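Local coordinates for protein tyrosinase (Burkholderia thailandensis, PDB 5ZRD) that hydroxylates monophenols to catechols and probably oxidises these on to quinones, using molecular oxygen at a two-copper centre, at residues 323-328 / 402-407; 444-449 / 502-507. All coordinates share one frame; numbering follows the deposited sequence.

Contact 1 of 2, residues 323-328 / 402-407; sequences VDRMFW and PGSLDD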
ATOM      1  N   VAL A 323      17.778  24.166  28.823  1.00 28.18           N
ATOM      2  CA  VAL A 323      17.255  24.723  27.610  1.00 30.62           C
ATOM      3  C   VAL A 323      15.955  25.475  27.938  1.00 30.76           C
ATOM      4  O   VAL A 323      15.616  26.499  27.326  1.00 29.72           O
ATOM      5  CB  VAL A 323      17.035  23.607  26.573  1.00 31.67           C
ATOM      6  CG1 VAL A 323      16.297  24.091  25.342  1.00 33.51           C
ATOM      7  CG2 VAL A 323      18.362  22.997  26.180  1.00 33.73           C
ATOM      8  N   ASP A 324      15.217  24.947  28.906  1.00 33.32           N
ATOM      9  CA  ASP A 324      13.937  25.543  29.297  1.00 33.75           C
ATOM     10  C   ASP A 324      14.201  26.832  30.039  1.00 34.82           C
ATOM     11  O   ASP A 324      13.473  27.785  29.883  1.00 30.89           O
ATOM     12  CB  ASP A 324      13.154  24.593  30.197  1.00 34.22           C
ATOM     13  CG  ASP A 324      11.711  25.006  30.367  1.00 36.45           C
ATOM     14  OD1 ASP A 324      11.044  25.164  29.316  1.00 29.56           O
ATOM     15  OD2 ASP A 324      11.262  25.133  31.552  1.00 36.06           O
ATOM     16  N   ARG A 325      15.258  26.852  30.842  1.00 31.17           N
ATOM     17  CA  ARG A 325      15.658  28.069  31.526  1.00 33.50           C
ATOM     18  C   ARG A 325      16.041  29.163  30.518  1.00 34.36           C
ATOM     19  O   ARG A 325      15.688  30.355  30.690  1.00 37.86           O
ATOM     20  CB  ARG A 325      16.825  27.755  32.454  1.00 29.85           C
ATOM     21  CG  ARG A 325      17.240  28.896  33.353  1.00 30.13           C
ATOM     22  CD  ARG A 325      18.481  28.509  34.151  1.00 31.42           C
ATOM     23  NE  ARG A 325      19.681  28.339  33.344  1.00 29.16           N
ATOM     24  CZ  ARG A 325      20.516  29.314  33.023  1.00 29.89           C
ATOM     25  NH1 ARG A 325      20.281  30.529  33.482  1.00 32.19           N
ATOM     26  NH2 ARG A 325      21.588  29.076  32.265  1.00 27.63           N
ATOM     27  N   MET A 326      16.742  28.774  29.460  1.00 34.43           N
ATOM     28  CA  MET A 326      17.127  29.739  28.396  1.00 31.54           C
ATOM     29  C   MET A 326      15.856  30.249  27.700  1.00 27.67           C
ATOM     30  O   MET A 326      15.724  31.428  27.429  1.00 27.48           O
ATOM     31  CB  MET A 326      18.073  29.089  27.383  1.00 30.22           C
ATOM     32  CG  MET A 326      19.447  28.759  27.946  1.00 31.44           C
ATOM     33  SD  MET A 326      20.486  30.241  28.122  1.00 35.87           S
ATOM     34  CE  MET A 326      20.172  30.690  29.813  1.00 41.34           C
ATOM     35  N   PHE A 327      14.927  29.363  27.429  1.00 25.89           N
ATOM     36  CA  PHE A 327      13.629  29.765  26.889  1.00 27.34           C
ATOM     37  C   PHE A 327      12.975  30.794  27.825  1.00 30.54           C
ATOM     38  O   PHE A 327      12.428  31.788  27.370  1.00 33.82           O
ATOM     39  CB  PHE A 327      12.775  28.517  26.685  1.00 26.57           C
ATOM     40  CG  PHE A 327      11.367  28.729  26.212  1.00 25.39           C
ATOM     41  CD1 PHE A 327      10.964  29.909  25.604  1.00 28.41           C
ATOM     42  CD2 PHE A 327      10.430  27.735  26.387  1.00 28.18           C
ATOM     43  CE1 PHE A 327       9.657  30.076  25.157  1.00 26.44           C
ATOM     44  CE2 PHE A 327       9.123  27.889  25.920  1.00 30.32           C
ATOM     45  CZ  PHE A 327       8.752  29.053  25.284  1.00 28.27           C
ATOM     46  N   TRP A 328      13.067  30.583  29.132  1.00 31.57           N
ATOM     47  CA  TRP A 328      12.420  31.470  30.117  1.00 34.60           C
ATOM     48  C   TRP A 328      13.164  32.818  30.200  1.00 32.40           C
ATOM     49  O   TRP A 328      12.531  33.872  30.295  1.00 31.56           O
ATOM     50  CB  TRP A 328      12.333  30.771  31.490  1.00 30.67           C
ATOM     51  CG  TRP A 328      11.734  31.624  32.565  1.00 30.28           C
ATOM     52  CD1 TRP A 328      12.371  32.112  33.667  1.00 30.20           C
ATOM     53  CD2 TRP A 328      10.387  32.130  32.622  1.00 29.66           C
ATOM     54  NE1 TRP A 328      11.514  32.890  34.398  1.00 30.67           N
ATOM     55  CE2 TRP A 328      10.289  32.909  33.794  1.00 29.18           C
ATOM     56  CE3 TRP A 328       9.268  32.023  31.798  1.00 29.42           C
ATOM     57  CZ2 TRP A 328       9.113  33.539  34.180  1.00 27.22           C
ATOM     58  CZ3 TRP A 328       8.099  32.646  32.180  1.00 30.62           C
ATOM     59  CH2 TRP A 328       8.023  33.386  33.361  1.00 27.71           C
ATOM     60  N   PRO A 402      18.776  31.612  39.979  1.00 46.08           N
ATOM     61  CA  PRO A 402      19.792  32.338  39.266  1.00 47.38           C
ATOM     62  C   PRO A 402      20.790  31.411  38.559  1.00 45.09           C
ATOM     63  O   PRO A 402      21.181  30.379  39.110  1.00 52.70           O
ATOM     64  CB  PRO A 402      20.520  33.143  40.365  1.00 50.52           C
ATOM     65  CG  PRO A 402      20.304  32.301  41.618  1.00 51.74           C
ATOM     66  CD  PRO A 402      18.913  31.735  41.441  1.00 48.25           C
ATOM     67  N   GLY A 403      21.216  31.812  37.367  1.00 43.88           N
ATOM     68  CA  GLY A 403      22.304  31.141  36.680  1.00 40.46           C
ATOM     69  C   GLY A 403      22.861  31.970  35.544  1.00 39.61           C
ATOM     70  O   GLY A 403      22.419  33.089  35.298  1.00 38.81           O
ATOM     71  N   SER A 404      23.818  31.389  34.839  1.00 35.79           N
ATOM     72  CA  SER A 404      24.564  32.079  33.798  1.00 34.75           C
ATOM     73  C   SER A 404      23.609  32.697  32.757  1.00 35.40           C
ATOM     74  O   SER A 404      22.565  32.127  32.406  1.00 39.80           O
ATOM     75  CB  SER A 404      25.583  31.131  33.156  1.00 33.76           C
ATOM     76  OG  SER A 404      24.973  30.125  32.355  1.00 31.85           O
ATOM     77  N   LEU A 405      23.984  33.873  32.278  1.00 34.87           N
ATOM     78  CA  LEU A 405      23.364  34.543  31.152  1.00 35.62           C
ATOM     79  C   LEU A 405      21.966  35.084  31.482  1.00 34.26           C
ATOM     80  O   LEU A 405      21.235  35.447  30.542  1.00 35.54           O
ATOM     81  CB  LEU A 405      23.275  33.592  29.951  1.00 36.66           C
ATOM     82  CG  LEU A 405      24.588  32.963  29.483  1.00 37.92           C
ATOM     83  CD1 LEU A 405      24.363  32.136  28.217  1.00 38.28           C
ATOM     84  CD2 LEU A 405      25.648  34.014  29.238  1.00 37.45           C
ATOM     85  N   ASP A 406      21.569  35.189  32.736  1.00 32.86           N
ATOM     86  CA  ASP A 406      20.265  35.836  33.031  1.00 37.40           C
ATOM     87  C   ASP A 406      20.181  37.285  32.458  1.00 37.83           C
ATOM     88  O   ASP A 406      19.127  37.760  32.035  1.00 40.04           O
ATOM     89  CB  ASP A 406      20.004  35.879  34.532  1.00 39.76           C
ATOM     90  CG  ASP A 406      19.761  34.492  35.157  1.00 45.06           C
ATOM     91  OD1 ASP A 406      19.338  33.523  34.456  1.00 46.71           O
ATOM     92  OD2 ASP A 406      19.990  34.386  36.384  1.00 41.54           O
ATOM     93  N   ASP A 407      21.303  37.978  32.432  1.00 41.57           N
ATOM     94  CA  ASP A 407      21.305  39.407  32.174  1.00 46.57           C
ATOM     95  C   ASP A 407      22.066  39.720  30.876  1.00 46.95           C
ATOM     96  O   ASP A 407      23.166  39.223  30.672  1.00 47.71           O
ATOM     97  CB  ASP A 407      21.987  40.153  33.345  1.00 48.81           C
ATOM     98  CG  ASP A 407      21.363  39.847  34.705  1.00 52.48           C
ATOM     99  OD1 ASP A 407      20.110  39.781  34.801  1.00 48.74           O
ATOM    100  OD2 ASP A 407      22.158  39.654  35.672  1.00 61.66           O
TER
HETATM  101  O   HOH W   1      18.050  31.435  35.421  1.00 32.88           O

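Contact 2 of 2, residues 444-449 / 502-507; sequences KAYASV and KFRVEF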
ATOM      1  N   LYS A 444      31.168  22.222   9.397  1.00 36.05           N
ATOM      2  CA  LYS A 444      32.164  23.179   9.885  1.00 36.25           C
ATOM      3  C   LYS A 444      32.655  23.971   8.673  1.00 37.64           C
ATOM      4  O   LYS A 444      32.974  23.374   7.657  1.00 40.89           O
ATOM      5  CB  LYS A 444      33.316  22.445  10.573  1.00 39.04           C
ATOM      6  CG  LYS A 444      33.034  21.992  11.996  1.00 41.27           C
ATOM      7  CD  LYS A 444      34.235  21.394  12.659  1.00 43.14           C
ATOM      8  CE  LYS A 444      34.896  22.341  13.634  1.00 49.51           C
ATOM      9  NZ  LYS A 444      36.048  21.706  14.317  1.00 52.34           N
ATOM     10  N   ALA A 445      32.603  25.295   8.719  1.00 38.38           N
ATOM     11  CA  ALA A 445      32.913  26.086   7.523  1.00 35.18           C
ATOM     12  C   ALA A 445      34.267  26.772   7.708  1.00 35.75           C
ATOM     13  O   ALA A 445      34.581  27.236   8.798  1.00 38.89           O
ATOM     14  CB  ALA A 445      31.811  27.075   7.237  1.00 35.48           C
ATOM     15  N   TYR A 446      35.047  26.813   6.628  1.00 39.43           N
ATOM     16  CA  TYR A 446      36.366  27.437   6.602  1.00 38.98           C
ATOM     17  C   TYR A 446      36.516  28.341   5.371  1.00 36.40           C
ATOM     18  O   TYR A 446      35.966  28.095   4.289  1.00 35.59           O
ATOM     19  CB  TYR A 446      37.472  26.377   6.579  1.00 38.95           C
ATOM     20  CG  TYR A 446      37.471  25.488   7.785  1.00 39.61           C
ATOM     21  CD1 TYR A 446      38.161  25.829   8.932  1.00 45.30           C
ATOM     22  CD2 TYR A 446      36.718  24.331   7.811  1.00 45.35           C
ATOM     23  CE1 TYR A 446      38.145  25.020  10.063  1.00 46.92           C
ATOM     24  CE2 TYR A 446      36.684  23.512   8.930  1.00 44.79           C
ATOM     25  CZ  TYR A 446      37.398  23.854  10.063  1.00 43.26           C
ATOM     26  OH  TYR A 446      37.355  23.052  11.168  1.00 47.72           O
ATOM     27  N   ALA A 447      37.314  29.379   5.541  1.00 37.70           N
ATOM     28  CA  ALA A 447      37.768  30.203   4.413  1.00 40.66           C
ATOM     29  C   ALA A 447      39.311  30.227   4.404  1.00 42.93           C
ATOM     30  O   ALA A 447      39.976  30.454   5.446  1.00 36.30           O
ATOM     31  CB  ALA A 447      37.162  31.595   4.504  1.00 37.50           C
ATOM     32  N   SER A 448      39.895  29.943   3.255  1.00 42.51           N
ATOM     33  CA  SER A 448      41.343  30.082   3.160  1.00 49.67           C
ATOM     34  C   SER A 448      41.706  31.115   2.079  1.00 51.28           C
ATOM     35  O   SER A 448      41.068  31.177   1.000  1.00 42.08           O
ATOM     36  CB  SER A 448      42.011  28.762   2.929  1.00 45.55           C
ATOM     37  OG  SER A 448      41.625  28.249   1.677  1.00 48.30           O
ATOM     38  N   VAL A 449      42.694  31.953   2.429  1.00 47.07           N
ATOM     39  CA  VAL A 449      43.215  32.960   1.528  1.00 52.41           C
ATOM     40  C   VAL A 449      44.740  32.810   1.431  1.00 54.91           C
ATOM     41  O   VAL A 449      45.465  32.764   2.423  1.00 51.35           O
ATOM     42  CB  VAL A 449      42.760  34.394   1.886  1.00 54.79           C
ATOM     43  CG1 VAL A 449      42.011  34.497   3.205  1.00 54.92           C
ATOM     44  CG2 VAL A 449      43.887  35.407   1.810  1.00 53.49           C
ATOM     45  N   LYS A 502      38.702  31.082  -0.533  1.00 43.07           N
ATOM     46  CA  LYS A 502      38.233  29.795  -1.035  1.00 48.27           C
ATOM     47  C   LYS A 502      37.569  29.092   0.148  1.00 43.04           C
ATOM     48  O   LYS A 502      38.179  28.937   1.204  1.00 36.19           O
ATOM     49  CB  LYS A 502      39.370  28.990  -1.668  1.00 59.17           C
ATOM     50  CG  LYS A 502      39.930  29.585  -2.966  1.00 74.38           C
ATOM     51  CD  LYS A 502      41.468  29.539  -3.068  1.00 85.97           C
ATOM     52  CE  LYS A 502      42.182  30.663  -2.328  1.00 84.27           C
ATOM     53  NZ  LYS A 502      43.186  30.158  -1.354  1.00 79.01           N
ATOM     54  N   PHE A 503      36.286  28.807  -0.016  1.00 38.34           N
ATOM     55  CA  PHE A 503      35.478  28.274   1.060  1.00 39.49           C
ATOM     56  C   PHE A 503      35.422  26.747   0.959  1.00 37.91           C
ATOM     57  O   PHE A 503      35.431  26.192  -0.117  1.00 40.05           O
ATOM     58  CB  PHE A 503      34.062  28.862   1.043  1.00 34.87           C
ATOM     59  CG  PHE A 503      34.012  30.353   1.187  1.00 33.75           C
ATOM     60  CD1 PHE A 503      34.349  30.952   2.389  1.00 31.53           C
ATOM     61  CD2 PHE A 503      33.620  31.148   0.120  1.00 33.52           C
ATOM     62  CE1 PHE A 503      34.306  32.324   2.518  1.00 31.50           C
ATOM     63  CE2 PHE A 503      33.580  32.524   0.247  1.00 34.09           C
ATOM     64  CZ  PHE A 503      33.919  33.110   1.448  1.00 35.90           C
ATOM     65  N   ARG A 504      35.291  26.096   2.111  1.00 39.19           N
ATOM     66  CA  ARG A 504      34.993  24.673   2.149  1.00 41.68           C
ATOM     67  C   ARG A 504      34.167  24.371   3.408  1.00 40.93           C
ATOM     68  O   ARG A 504      34.212  25.113   4.384  1.00 35.21           O
ATOM     69  CB  ARG A 504      36.302  23.871   2.133  1.00 38.39           C
ATOM     70  CG  ARG A 504      37.103  24.047   3.410  1.00 42.12           C
ATOM     71  CD  ARG A 504      38.515  23.504   3.305  1.00 48.07           C
ATOM     72  NE  ARG A 504      38.627  22.299   4.092  1.00 46.61           N
ATOM     73  CZ  ARG A 504      39.030  22.262   5.353  1.00 48.05           C
ATOM     74  NH1 ARG A 504      38.830  21.168   6.071  1.00 53.72           N
ATOM     75  NH2 ARG A 504      39.618  23.319   5.887  1.00 45.39           N
ATOM     76  N   VAL A 505      33.453  23.248   3.389  1.00 46.12           N
ATOM     77  CA  VAL A 505      32.778  22.754   4.576  1.00 46.92           C
ATOM     78  C   VAL A 505      33.332  21.361   4.878  1.00 41.48           C
ATOM     79  O   VAL A 505      33.443  20.567   4.003  1.00 39.27           O
ATOM     80  CB  VAL A 505      31.249  22.689   4.395  1.00 49.34           C
ATOM     81  CG1 VAL A 505      30.633  24.058   4.237  1.00 52.95           C
ATOM     82  CG2 VAL A 505      30.859  21.801   3.229  1.00 56.58           C
ATOM     83  N   GLU A 506      33.643  21.104   6.127  1.00 40.04           N
ATOM     84  CA  GLU A 506      33.998  19.789   6.651  1.00 43.02           C
ATOM     85  C   GLU A 506      32.711  19.203   7.249  1.00 44.91           C
ATOM     86  O   GLU A 506      32.098  19.829   8.123  1.00 47.73           O
ATOM     87  CB  GLU A 506      35.110  19.961   7.698  1.00 46.34           C
ATOM     88  CG  GLU A 506      35.421  18.744   8.563  1.00 53.35           C
ATOM     89  CD  GLU A 506      36.222  18.990   9.846  1.00 56.90           C
ATOM     90  OE1 GLU A 506      36.443  20.182  10.200  1.00 60.53           O
ATOM     91  OE2 GLU A 506      36.607  17.983  10.516  1.00 58.50           O
ATOM     92  N   PHE A 507      32.275  18.051   6.744  1.00 42.83           N
ATOM     93  CA  PHE A 507      31.208  17.285   7.381  1.00 39.40           C
ATOM     94  C   PHE A 507      31.783  16.308   8.405  1.00 41.35           C
ATOM     95  O   PHE A 507      32.777  15.623   8.145  1.00 46.88           O
ATOM     96  CB  PHE A 507      30.402  16.508   6.352  1.00 37.48           C
ATOM     97  CG  PHE A 507      29.563  17.387   5.478  1.00 40.46           C
ATOM     98  CD1 PHE A 507      30.070  17.894   4.301  1.00 43.17           C
ATOM     99  CD2 PHE A 507      28.272  17.723   5.852  1.00 44.25           C
ATOM    100  CE1 PHE A 507      29.285  18.710   3.503  1.00 45.62           C
ATOM    101  CE2 PHE A 507      27.486  18.534   5.048  1.00 44.02           C
ATOM    102  CZ  PHE A 507      27.994  19.024   3.874  1.00 41.65           C
TER

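Contact 1 of 2, residues 323-328 / 402-407
The guanidinium of Arg325 meets the 402-407 loop with its edge: Ser404 O, Asp406 OD1 and a water all lie in its plane, while the methyl CE of Met326 lies over one face, 3.1 Å above the guanidinium plane and displaced toward the rim. Both terminal nitrogens converge end-on upon a single acceptor. NH1 of Arg325 reaches Ser404 O at 3.0 Å with an N-H...O angle of 155°, and NH2 of Arg325 reaches the same Ser404 O at 3.2 Å along a more bent path. The two donors approach from opposite faces of the carbonyl plane, so the C=O is straddled by the fork.

NH1 of Arg325 also forms a salt bridge with OD1 of Asp406 at 3.3 Å, the guanidinium and carboxylate planes standing 67° apart. A water bridges the same two atoms, accepting a hydrogen bond from Arg325 NH1 and donating one to Asp406 OD1. The other carboxylate oxygen is used inside the loop: Gly403 N donates to Asp406 OD2 at 3.0 Å, across the type II beta turn from Gly403 to Asp406. The carboxylate thus ties the turn together while facing the helix.

Met326 bends at chi2 (-76°) and chi3, which brings CE back over the arginine and within 4.3 Å of Leu405 CB, a light apolar touch beside the polar grip. NE of Arg325 bonds Asn322 OD1 one turn earlier, a further restraint on the orientation of the guanidinium.

Helix 315-334 is joined here to the loop between strand 398-400 and helix 410-415. Ser404 OG bonds Asp118 and Thr120, Leu405 packs on Tyr238 and Val242 of helix 237-244, and Phe327 turns to helix 90-108.

Contact 2 of 2, residues 444-449 / 502-507
Tyr446 and Arg504 form the closely packed part of this antiparallel strand pair: the guanidinium lies flat on the ring, centres 4.6 Å apart and planes 11° apart, an offset, nearly parallel guanidinium-ring stack. NH2 of Arg504 does the touching, 3.6 Å from Tyr446 CG over one ring face. A chi1 of 68° places Arg504 CG between its own backbone N and carbonyl carbon, and the bend at chi3 helps to lay the group across the tyrosine.

At the ring's edge, Glu506 OE1 is 3.2 Å from Tyr446 OH, whose proton also has Gly291 O within reach. Glu506 runs alongside Lys444, whose ammonium turns to the carbonyls of Tyr289 and Gly291. Paired backbone bonds join Lys444 with Glu506, Tyr446 with Arg504 and Ser448 with Lys502.

Lys502, by contrast, is solvent-exposed at the other end. Its chain doubles back until NZ makes a weak bond of 3.3 Å to Ser448 O, and NZ also bonds Thr450. On the opposite sheet face the contact is small and apolar, Ala447 CB being 3.6 Å from Phe503 CE1.

Strand 441-450 is flanked on its other side by strand 456-466, which supplies Glu458 to Arg504 and Tyr460 to Tyr446; Phe503 and Val505 meet strand 426-430, and strand 295-297 borders 502-509.

In the fold
Contact 1 and contact 2 are separate along the chain and in space: both segments of contact 1 precede those of contact 2 in the sequence, their centres are 33 Å apart, and the nearest atoms are about 20 Å apart. Contact 1 is the one near the dicopper centre. Its helix carries the copper ligand His320, and the Met326 side chain comes about 8 Å from that of His277 and about 12 Å from a copper ion, too far to be a ligand itself. Contact 2 is remote from the copper site, its centre about 24 Å from that of the chain, within a mixed sheet. One thus joins a helix of the catalytic domain to a later loop; the other pairs two strands.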